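Local coordinates for glycoside hydrolase family 31 (Trueperella pyogenes, PDB 5I0F), which degrades cycloalternan, a cyclic glucose oligosaccharide, as a family 31 glycoside hydrolase that forms a covalent glycosyl-enzyme intermediate, at residues A[296-301]-A[512-517]; A[463-468]-A[527-532]. All coordinates share one frame; numbering follows the deposited sequence.

Contact 1 of 2, residues A[296-301]-A[512-517]; sequences GLWASG and VTFSRS. With BGC (beta-D-glucopyranose), chain C; GLC (alpha-D-glucopyranose), chain B.
Trp-298 reaches across to Phe-514 and Val-512 and carries the whole contribution of 296-301 to this contact. In sequence order, Gly-296 comes first, and its carbonyl O lies at the edge of the Trp-298 indole, in the plane of the ring. Leu-297 packs on Met-588 of the neighbouring strand 587-590. At Trp-298 the side chain swings inward with CG anti to the carbonyl carbon (chi1 -70°), which carries the six-membered ring over to the facing strand. Its CZ3 sits over the centre of one face of the Phe-514 ring, 3.9 Å from Phe-514 CG. The rings meet obliquely, their centroids 4.7 Å apart and their planes at 39°. Farther along the indole rim, Trp-298 CH2 comes within 4.4 Å of Val-512 CG1, a looser apolar touch. The one polar atom of the indole, NE1, is satisfied by the carbonyl of Ile-294, so a large aromatic group can be buried here at little cost.

Strands 297-300 and 513-515 are the first and fifth of the parallel eight-stranded TIM barrel, and the two rings meet inside it. Both rings also rest on Leu-527, and Phe-514 meets Trp-529 as well; bulky apolar side chains of this kind fill the barrel interior.

Beyond Trp-298, Ala-299 packs on Tyr-590, while Ser-300 OG makes a weak hydrogen bond to His-591. Past Phe-514, at the sugar-binding end, extended Arg-516 donates from NH1 to GLC O4 (3.0 Å, 162°) and to BGC O2 (2.9 Å), with NE in a salt bridge to Glu-470.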
ATOM      1  N   GLY A 296     -21.248   5.630   6.549  1.00 18.75           N
ATOM      2  CA  GLY A 296     -21.557   7.060   6.374  1.00 19.04           C
ATOM      3  C   GLY A 296     -20.358   7.825   5.808  1.00 18.18           C
ATOM      4  O   GLY A 296     -19.316   7.248   5.533  1.00 17.86           O
ATOM      5  N   LEU A 297     -20.488   9.129   5.625  1.00 18.28           N
ATOM      6  CA  LEU A 297     -19.354   9.924   5.132  1.00 17.78           C
ATOM      7  C   LEU A 297     -18.257  10.044   6.201  1.00 17.10           C
ATOM      8  O   LEU A 297     -18.538  10.335   7.387  1.00 17.04           O
ATOM      9  CB  LEU A 297     -19.828  11.309   4.692  1.00 18.30           C
ATOM     10  CG  LEU A 297     -18.768  12.280   4.172  1.00 18.42           C
ATOM     11  CD1 LEU A 297     -18.062  11.702   2.967  1.00 18.59           C
ATOM     12  CD2 LEU A 297     -19.429  13.602   3.817  1.00 19.18           C
ATOM     13  N   TRP A 298     -17.021   9.807   5.778  1.00 16.65           N
ATOM     14  CA  TRP A 298     -15.844  10.019   6.612  1.00 16.72           C
ATOM     15  C   TRP A 298     -15.261  11.405   6.298  1.00 16.57           C
ATOM     16  O   TRP A 298     -14.972  11.698   5.130  1.00 16.73           O
ATOM     17  CB  TRP A 298     -14.760   8.987   6.324  1.00 16.65           C
ATOM     18  CG  TRP A 298     -15.048   7.589   6.770  1.00 17.35           C
ATOM     19  CD1 TRP A 298     -16.212   6.888   6.621  1.00 17.71           C
ATOM     20  CD2 TRP A 298     -14.134   6.721   7.430  1.00 17.70           C
ATOM     21  NE1 TRP A 298     -16.083   5.628   7.155  1.00 18.16           N
ATOM     22  CE2 TRP A 298     -14.810   5.499   7.661  1.00 18.38           C
ATOM     23  CE3 TRP A 298     -12.808   6.853   7.842  1.00 18.39           C
ATOM     24  CZ2 TRP A 298     -14.206   4.417   8.309  1.00 18.62           C
ATOM     25  CZ3 TRP A 298     -12.188   5.769   8.483  1.00 18.67           C
ATOM     26  CH2 TRP A 298     -12.886   4.564   8.700  1.00 18.51           C
ATOM     27  N   ALA A 299     -15.080  12.221   7.331  1.00 16.47           N
ATOM     28  CA  ALA A 299     -14.449  13.552   7.205  1.00 16.38           C
ATOM     29  C   ALA A 299     -13.006  13.497   7.708  1.00 16.16           C
ATOM     30  O   ALA A 299     -12.749  12.944   8.768  1.00 15.48           O
ATOM     31  CB  ALA A 299     -15.223  14.528   8.032  1.00 16.85           C
ATOM     32  N   SER A 300     -12.075  14.093   6.971  1.00 16.67           N
ATOM     33  CA  SER A 300     -10.655  14.090   7.352  1.00 16.71           C
ATOM     34  C   SER A 300      -9.956  15.326   6.765  1.00 16.89           C
ATOM     35  O   SER A 300     -10.365  15.864   5.727  1.00 16.97           O
ATOM     36  CB  SER A 300     -10.000  12.811   6.853  1.00 16.90           C
ATOM     37  OG  SER A 300      -8.612  12.741   7.172  1.00 17.33           O
ATOM     38  N   GLY A 301      -8.911  15.757   7.445  1.00 16.74           N
ATOM     39  CA  GLY A 301      -8.077  16.856   6.973  1.00 17.23           C
ATOM     40  C   GLY A 301      -6.856  16.963   7.851  1.00 17.41           C
ATOM     41  O   GLY A 301      -6.980  17.164   9.067  1.00 17.62           O
ATOM     42  N   VAL A 512     -11.806  -1.539  13.839  1.00 20.58           N
ATOM     43  CA  VAL A 512     -11.842  -0.567  12.777  1.00 19.88           C
ATOM     44  C   VAL A 512     -10.442   0.058  12.679  1.00 19.51           C
ATOM     45  O   VAL A 512     -10.140   1.059  13.349  1.00 19.70           O
ATOM     46  CB  VAL A 512     -12.954   0.467  12.999  1.00 19.90           C
ATOM     47  CG1 VAL A 512     -12.939   1.494  11.877  1.00 20.07           C
ATOM     48  CG2 VAL A 512     -14.322  -0.221  13.039  1.00 20.47           C
ATOM     49  N   THR A 513      -9.591  -0.576  11.881  1.00 18.57           N
ATOM     50  CA  THR A 513      -8.347   0.021  11.409  1.00 18.24           C
ATOM     51  C   THR A 513      -8.513   0.457   9.956  1.00 18.05           C
ATOM     52  O   THR A 513      -9.321  -0.115   9.229  1.00 17.98           O
ATOM     53  CB  THR A 513      -7.153  -0.948  11.512  1.00 18.34           C
ATOM     54  OG1 THR A 513      -7.392  -2.141  10.736  1.00 18.24           O
ATOM     55  CG2 THR A 513      -6.932  -1.320  12.948  1.00 18.98           C
ATOM     56  N   PHE A 514      -7.748   1.452   9.540  1.00 17.31           N
ATOM     57  CA  PHE A 514      -7.859   2.052   8.206  1.00 17.44           C
ATOM     58  C   PHE A 514      -6.415   2.189   7.713  1.00 16.98           C
ATOM     59  O   PHE A 514      -5.687   3.070   8.193  1.00 15.94           O
ATOM     60  CB  PHE A 514      -8.555   3.412   8.361  1.00 17.86           C
ATOM     61  CG  PHE A 514      -8.972   4.102   7.079  1.00 18.69           C
ATOM     62  CD1 PHE A 514      -9.754   3.474   6.132  1.00 19.51           C
ATOM     63  CD2 PHE A 514      -8.640   5.438   6.877  1.00 19.38           C
ATOM     64  CE1 PHE A 514     -10.163   4.149   4.983  1.00 20.10           C
ATOM     65  CE2 PHE A 514      -9.068   6.134   5.749  1.00 19.90           C
ATOM     66  CZ  PHE A 514      -9.825   5.487   4.795  1.00 19.67           C
ATOM     67  N   SER A 515      -6.021   1.320   6.774  1.00 16.31           N
ATOM     68  CA  SER A 515      -4.622   1.162   6.315  1.00 16.44           C
ATOM     69  C   SER A 515      -4.503   1.384   4.817  1.00 16.08           C
ATOM     70  O   SER A 515      -5.490   1.301   4.122  1.00 15.86           O
ATOM     71  CB  SER A 515      -4.119  -0.259   6.606  1.00 16.28           C
ATOM     72  OG  SER A 515      -4.318  -0.599   7.958  1.00 16.57           O
ATOM     73  N   ARG A 516      -3.295   1.709   4.343  1.00 15.88           N
ATOM     74  CA  ARG A 516      -3.002   1.774   2.915  1.00 16.32           C
ATOM     75  C   ARG A 516      -2.166   0.596   2.443  1.00 16.79           C
ATOM     76  O   ARG A 516      -2.231   0.251   1.269  1.00 16.55           O
ATOM     77  CB  ARG A 516      -2.302   3.090   2.510  1.00 16.62           C
ATOM     78  CG  ARG A 516      -0.917   3.271   3.138  1.00 16.88           C
ATOM     79  CD  ARG A 516      -0.290   4.631   2.840  1.00 17.29           C
ATOM     80  NE  ARG A 516       1.127   4.600   3.221  1.00 17.61           N
ATOM     81  CZ  ARG A 516       1.945   5.652   3.240  1.00 18.29           C
ATOM     82  NH1 ARG A 516       1.511   6.875   2.958  1.00 18.28           N
ATOM     83  NH2 ARG A 516       3.224   5.492   3.544  1.00 18.60           N
ATOM     84  N   SER A 517      -1.358   0.002   3.317  1.00 17.66           N
ATOM     85  CA  SER A 517      -0.512  -1.088   2.883  1.00 18.28           C
ATOM     86  C   SER A 517      -0.990  -2.423   3.437  1.00 17.63           C
ATOM     87  O   SER A 517      -1.725  -2.506   4.430  1.00 16.38           O
ATOM     88  CB  SER A 517       0.970  -0.845   3.196  1.00 19.88           C
ATOM     89  OG  SER A 517       1.188  -0.865   4.591  1.00 22.86           O
TER
HETATM   90  C2  BGC C   1      -1.125   9.119   4.461  1.00 18.23           C
HETATM   91  C3  BGC C   1      -1.868  10.461   4.332  1.00 17.77           C
HETATM   92  C4  BGC C   1      -1.683  11.263   5.617  1.00 18.43           C
HETATM   93  C5  BGC C   1      -0.193  11.433   5.951  1.00 19.02           C
HETATM   94  C6  BGC C   1      -0.058  12.055   7.335  1.00 19.27           C
HETATM   95  C1  BGC C   1      -0.080   8.953   5.594  1.00 19.92           C
HETATM   96  O2  BGC C   1      -0.994   8.288   3.291  1.00 16.64           O
HETATM   97  O3  BGC C   1      -3.252  10.236   4.053  1.00 17.48           O
HETATM   98  O4  BGC C   1      -2.308  12.555   5.496  1.00 17.01           O
HETATM   99  O5  BGC C   1       0.568  10.199   5.909  1.00 19.44           O
HETATM  100  O6  BGC C   1       1.297  12.435   7.590  1.00 19.74           O
HETATM  101  C1  GLC B   2       3.922  12.932   2.254  1.00 25.41           C
HETATM  102  C2  GLC B   2       2.544  12.264   2.270  1.00 24.85           C
HETATM  103  C3  GLC B   2       2.559  11.025   3.156  1.00 24.05           C
HETATM  104  C4  GLC B   2       3.635  10.067   2.670  1.00 23.69           C
HETATM  105  C5  GLC B   2       4.972  10.811   2.725  1.00 24.16           C
HETATM  106  C6  GLC B   2       6.150   9.956   2.286  1.00 24.21           C
HETATM  107  O2  GLC B   2       1.564  13.205   2.714  1.00 23.26           O
HETATM  108  O3  GLC B   2       1.271  10.391   3.110  1.00 23.19           O
HETATM  109  O4  GLC B   2       3.649   8.875   3.482  1.00 22.41           O
HETATM  110  O5  GLC B   2       4.933  11.987   1.895  1.00 25.23           O
HETATM  111  O6  GLC B   2       6.139   9.712   0.871  1.00 24.36           O

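Contact 2 of 2, residues A[463-468]-A[527-532]; sequences GFKTDG and LYWAGD. With BGC (beta-D-glucopyranose), chain C; GLC (alpha-D-glucopyranose), chain B.
Lys-465 and Trp-529 cross at about a right angle, the lysine chain passing over one face of the indole. They project from the fourth and sixth strands of the TIM barrel, and meet where its interior opens into the sugar pocket. CG of Lys-465 stands anti to the backbone N (chi1 -176°) and the chain continues fully extended, which lays CE against the six-membered ring, 3.4 Å from Trp-529 CH2 and displaced toward the rim: a CH-pi contact. NZ, 4.4 Å from the centroid of that ring, adds a cation-pi interaction. A long, charged chain suits this place, because NZ also forms a salt bridge with Glu-330 and a weak hydrogen bond to BGC O3.

Asp-467 approaches the same indole differently, at its edge, with OD1 3.5 Å from Trp-529 CH2. Its other oxygen is joined to the sugar, marking Asp-467 as the nucleophile of the trapped intermediate. The NH of Gly-468, meeting OD1 from above the plane of the ester group, and Trp-387 NE1, bonded to OD2, help fix the rotation of the ester. Gly-531, at positive phi where a CB would strike the preceding carbonyl, lets the chain turn from Trp-529 to Asp-532, whose OD1 accepts BGC O2-H at 2.7 Å. The covalent bond from Asp-467 OD2 to BGC C1 measures 1.4 Å.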
ATOM      1  N   GLY A 463     -11.247   3.783  16.689  1.00 18.94           N
ATOM      2  CA  GLY A 463     -10.389   3.115  15.735  1.00 18.32           C
ATOM      3  C   GLY A 463      -9.149   3.899  15.420  1.00 17.30           C
ATOM      4  O   GLY A 463      -8.941   5.013  15.952  1.00 16.54           O
ATOM      5  N   PHE A 464      -8.348   3.331  14.520  1.00 16.51           N
ATOM      6  CA  PHE A 464      -7.067   3.912  14.151  1.00 16.42           C
ATOM      7  C   PHE A 464      -6.850   3.966  12.644  1.00 16.25           C
ATOM      8  O   PHE A 464      -7.190   3.014  11.933  1.00 15.93           O
ATOM      9  CB  PHE A 464      -5.929   3.102  14.786  1.00 17.00           C
ATOM     10  CG  PHE A 464      -5.909   3.140  16.293  1.00 17.30           C
ATOM     11  CD1 PHE A 464      -5.286   4.180  16.964  1.00 17.35           C
ATOM     12  CD2 PHE A 464      -6.462   2.087  17.038  1.00 17.75           C
ATOM     13  CE1 PHE A 464      -5.236   4.191  18.359  1.00 18.13           C
ATOM     14  CE2 PHE A 464      -6.429   2.100  18.415  1.00 18.03           C
ATOM     15  CZ  PHE A 464      -5.819   3.141  19.077  1.00 18.40           C
ATOM     16  N   LYS A 465      -6.297   5.083  12.162  1.00 15.82           N
ATOM     17  CA  LYS A 465      -5.765   5.167  10.807  1.00 15.98           C
ATOM     18  C   LYS A 465      -4.304   4.725  10.859  1.00 16.01           C
ATOM     19  O   LYS A 465      -3.414   5.530  11.172  1.00 16.86           O
ATOM     20  CB  LYS A 465      -5.882   6.583  10.245  1.00 15.95           C
ATOM     21  CG  LYS A 465      -5.420   6.679   8.795  1.00 16.08           C
ATOM     22  CD  LYS A 465      -5.749   8.021   8.176  1.00 16.63           C
ATOM     23  CE  LYS A 465      -5.330   8.044   6.715  1.00 16.74           C
ATOM     24  NZ  LYS A 465      -5.717   9.321   6.048  1.00 16.97           N
ATOM     25  N   THR A 466      -4.092   3.452  10.560  1.00 16.34           N
ATOM     26  CA  THR A 466      -2.815   2.776  10.654  1.00 16.73           C
ATOM     27  C   THR A 466      -2.085   3.006   9.341  1.00 16.31           C
ATOM     28  O   THR A 466      -2.063   2.154   8.481  1.00 16.12           O
ATOM     29  CB  THR A 466      -3.039   1.272  10.964  1.00 17.13           C
ATOM     30  OG1 THR A 466      -4.231   0.818  10.310  1.00 17.58           O
ATOM     31  CG2 THR A 466      -3.209   1.057  12.458  1.00 17.34           C
ATOM     32  N   ASP A 467      -1.502   4.192   9.212  1.00 16.05           N
ATOM     33  CA  ASP A 467      -0.780   4.632   8.026  1.00 16.50           C
ATOM     34  C   ASP A 467       0.630   4.007   7.985  1.00 16.68           C
ATOM     35  O   ASP A 467       1.129   3.505   8.992  1.00 16.72           O
ATOM     36  CB  ASP A 467      -0.700   6.176   8.072  1.00 17.31           C
ATOM     37  CG  ASP A 467      -0.397   6.827   6.736  1.00 18.33           C
ATOM     38  OD1 ASP A 467      -0.291   6.169   5.690  1.00 18.62           O
ATOM     39  OD2 ASP A 467      -0.287   8.091   6.734  1.00 21.20           O
ATOM     40  N   GLY A 468       1.248   4.029   6.820  1.00 16.47           N
ATOM     41  CA  GLY A 468       2.571   3.432   6.630  1.00 17.46           C
ATOM     42  C   GLY A 468       2.613   1.909   6.687  1.00 17.76           C
ATOM     43  O   GLY A 468       1.668   1.241   6.307  1.00 17.64           O
ATOM     44  N   LEU A 527     -10.113  -2.028   7.335  1.00 19.14           N
ATOM     45  CA  LEU A 527     -10.455  -1.249   6.158  1.00 18.92           C
ATOM     46  C   LEU A 527      -9.198  -0.731   5.465  1.00 18.02           C
ATOM     47  O   LEU A 527      -8.116  -0.648   6.085  1.00 16.94           O
ATOM     48  CB  LEU A 527     -11.269  -0.018   6.569  1.00 19.80           C
ATOM     49  CG  LEU A 527     -12.731  -0.170   6.905  1.00 21.34           C
ATOM     50  CD1 LEU A 527     -13.047  -1.316   7.830  1.00 22.36           C
ATOM     51  CD2 LEU A 527     -13.269   1.154   7.420  1.00 21.85           C
ATOM     52  N   TYR A 528      -9.351  -0.394   4.183  1.00 16.98           N
ATOM     53  CA  TYR A 528      -8.246   0.038   3.333  1.00 16.58           C
ATOM     54  C   TYR A 528      -8.606   1.245   2.501  1.00 16.39           C
ATOM     55  O   TYR A 528      -9.741   1.393   2.079  1.00 17.05           O
ATOM     56  CB  TYR A 528      -7.718  -1.116   2.461  1.00 16.77           C
ATOM     57  CG  TYR A 528      -7.118  -2.168   3.353  1.00 16.62           C
ATOM     58  CD1 TYR A 528      -7.921  -3.132   3.960  1.00 16.91           C
ATOM     59  CD2 TYR A 528      -5.766  -2.112   3.716  1.00 17.04           C
ATOM     60  CE1 TYR A 528      -7.393  -4.032   4.885  1.00 17.32           C
ATOM     61  CE2 TYR A 528      -5.227  -3.033   4.603  1.00 17.01           C
ATOM     62  CZ  TYR A 528      -6.045  -3.981   5.187  1.00 17.28           C
ATOM     63  OH  TYR A 528      -5.483  -4.833   6.105  1.00 18.09           O
ATOM     64  N   TRP A 529      -7.640   2.134   2.278  1.00 15.96           N
ATOM     65  CA  TRP A 529      -7.821   3.206   1.311  1.00 15.86           C
ATOM     66  C   TRP A 529      -6.666   3.167   0.326  1.00 16.03           C
ATOM     67  O   TRP A 529      -5.618   2.587   0.615  1.00 16.00           O
ATOM     68  CB  TRP A 529      -8.039   4.580   1.973  1.00 15.86           C
ATOM     69  CG  TRP A 529      -6.807   5.416   2.202  1.00 15.39           C
ATOM     70  CD1 TRP A 529      -6.393   6.460   1.441  1.00 15.30           C
ATOM     71  CD2 TRP A 529      -5.860   5.300   3.274  1.00 15.03           C
ATOM     72  NE1 TRP A 529      -5.210   6.967   1.929  1.00 15.39           N
ATOM     73  CE2 TRP A 529      -4.874   6.290   3.068  1.00 15.21           C
ATOM     74  CE3 TRP A 529      -5.752   4.466   4.398  1.00 15.21           C
ATOM     75  CZ2 TRP A 529      -3.784   6.465   3.935  1.00 15.08           C
ATOM     76  CZ3 TRP A 529      -4.665   4.629   5.244  1.00 14.91           C
ATOM     77  CH2 TRP A 529      -3.687   5.615   5.002  1.00 14.81           C
ATOM     78  N   ALA A 530      -6.867   3.782  -0.841  1.00 15.84           N
ATOM     79  CA  ALA A 530      -5.966   3.669  -1.982  1.00 15.39           C
ATOM     80  C   ALA A 530      -4.687   4.528  -1.901  1.00 15.34           C
ATOM     81  O   ALA A 530      -3.907   4.540  -2.828  1.00 15.94           O
ATOM     82  CB  ALA A 530      -6.733   4.024  -3.245  1.00 15.71           C
ATOM     83  N   GLY A 531      -4.448   5.195  -0.782  1.00 14.97           N
ATOM     84  CA  GLY A 531      -3.203   5.951  -0.573  1.00 15.26           C
ATOM     85  C   GLY A 531      -3.209   7.342  -1.169  1.00 15.58           C
ATOM     86  O   GLY A 531      -4.268   7.988  -1.285  1.00 15.38           O
ATOM     87  N   ASP A 532      -2.017   7.806  -1.527  1.00 15.64           N
ATOM     88  CA  ASP A 532      -1.788   9.213  -1.817  1.00 16.44           C
ATOM     89  C   ASP A 532      -1.850   9.525  -3.295  1.00 17.09           C
ATOM     90  O   ASP A 532      -1.109   8.922  -4.077  1.00 17.65           O
ATOM     91  CB  ASP A 532      -0.399   9.610  -1.336  1.00 16.68           C
ATOM     92  CG  ASP A 532      -0.237   9.528   0.150  1.00 17.02           C
ATOM     93  OD1 ASP A 532      -1.248   9.450   0.875  1.00 17.04           O
ATOM     94  OD2 ASP A 532       0.933   9.607   0.602  1.00 18.17           O
TER
HETATM   95  C2  BGC C   1      -1.125   9.119   4.461  1.00 18.23           C
HETATM   96  C3  BGC C   1      -1.868  10.461   4.332  1.00 17.77           C
HETATM   97  C4  BGC C   1      -1.683  11.263   5.617  1.00 18.43           C
HETATM   98  C5  BGC C   1      -0.193  11.433   5.951  1.00 19.02           C
HETATM   99  C6  BGC C   1      -0.058  12.055   7.335  1.00 19.27           C
HETATM  100  C1  BGC C   1      -0.080   8.953   5.594  1.00 19.92           C
HETATM  101  O2  BGC C   1      -0.994   8.288   3.291  1.00 16.64           O
HETATM  102  O3  BGC C   1      -3.252  10.236   4.053  1.00 17.48           O
HETATM  103  O4  BGC C   1      -2.308  12.555   5.496  1.00 17.01           O
HETATM  104  O5  BGC C   1       0.568  10.199   5.909  1.00 19.44           O
HETATM  105  O6  BGC C   1       1.297  12.435   7.590  1.00 19.74           O
HETATM  106  C1  GLC B   2       3.922  12.932   2.254  1.00 25.41           C
HETATM  107  C2  GLC B   2       2.544  12.264   2.270  1.00 24.85           C
HETATM  108  C3  GLC B   2       2.559  11.025   3.156  1.00 24.05           C
HETATM  109  C4  GLC B   2       3.635  10.067   2.670  1.00 23.69           C
HETATM  110  C5  GLC B   2       4.972  10.811   2.725  1.00 24.16           C
HETATM  111  C6  GLC B   2       6.150   9.956   2.286  1.00 24.21           C
HETATM  112  O2  GLC B   2       1.564  13.205   2.714  1.00 23.26           O
HETATM  113  O3  GLC B   2       1.271  10.391   3.110  1.00 23.19           O
HETATM  114  O4  GLC B   2       3.649   8.875   3.482  1.00 22.41           O
HETATM  115  O5  GLC B   2       4.933  11.987   1.895  1.00 25.23           O
HETATM  116  O6  GLC B   2       6.139   9.712   0.871  1.00 24.36           O

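Both contacts are buried and span the interior of one barrel, their centres about 6 Å apart. Contact 1 joins the first and fifth strands, contact 2 the fourth and sixth, so strand 513-515 lies between the two strands of contact 2. The chemistry changes with position: 296-301 and 512-517 meet through apolar and aromatic groups alone, whereas 463-468 and 527-532 bring a lysine and the sugar-bound aspartyl ester against an indole. Cross-links tie them: Ser-515 OG lies 2.7 Å from Thr-466 OG1, a probable hydrogen bond, and the Arg-516 backbone N packs on Trp-529 CZ3. Each contact has a residue that lies against both sugars, Arg-516 in contact 1 and Asp-532 in contact 2.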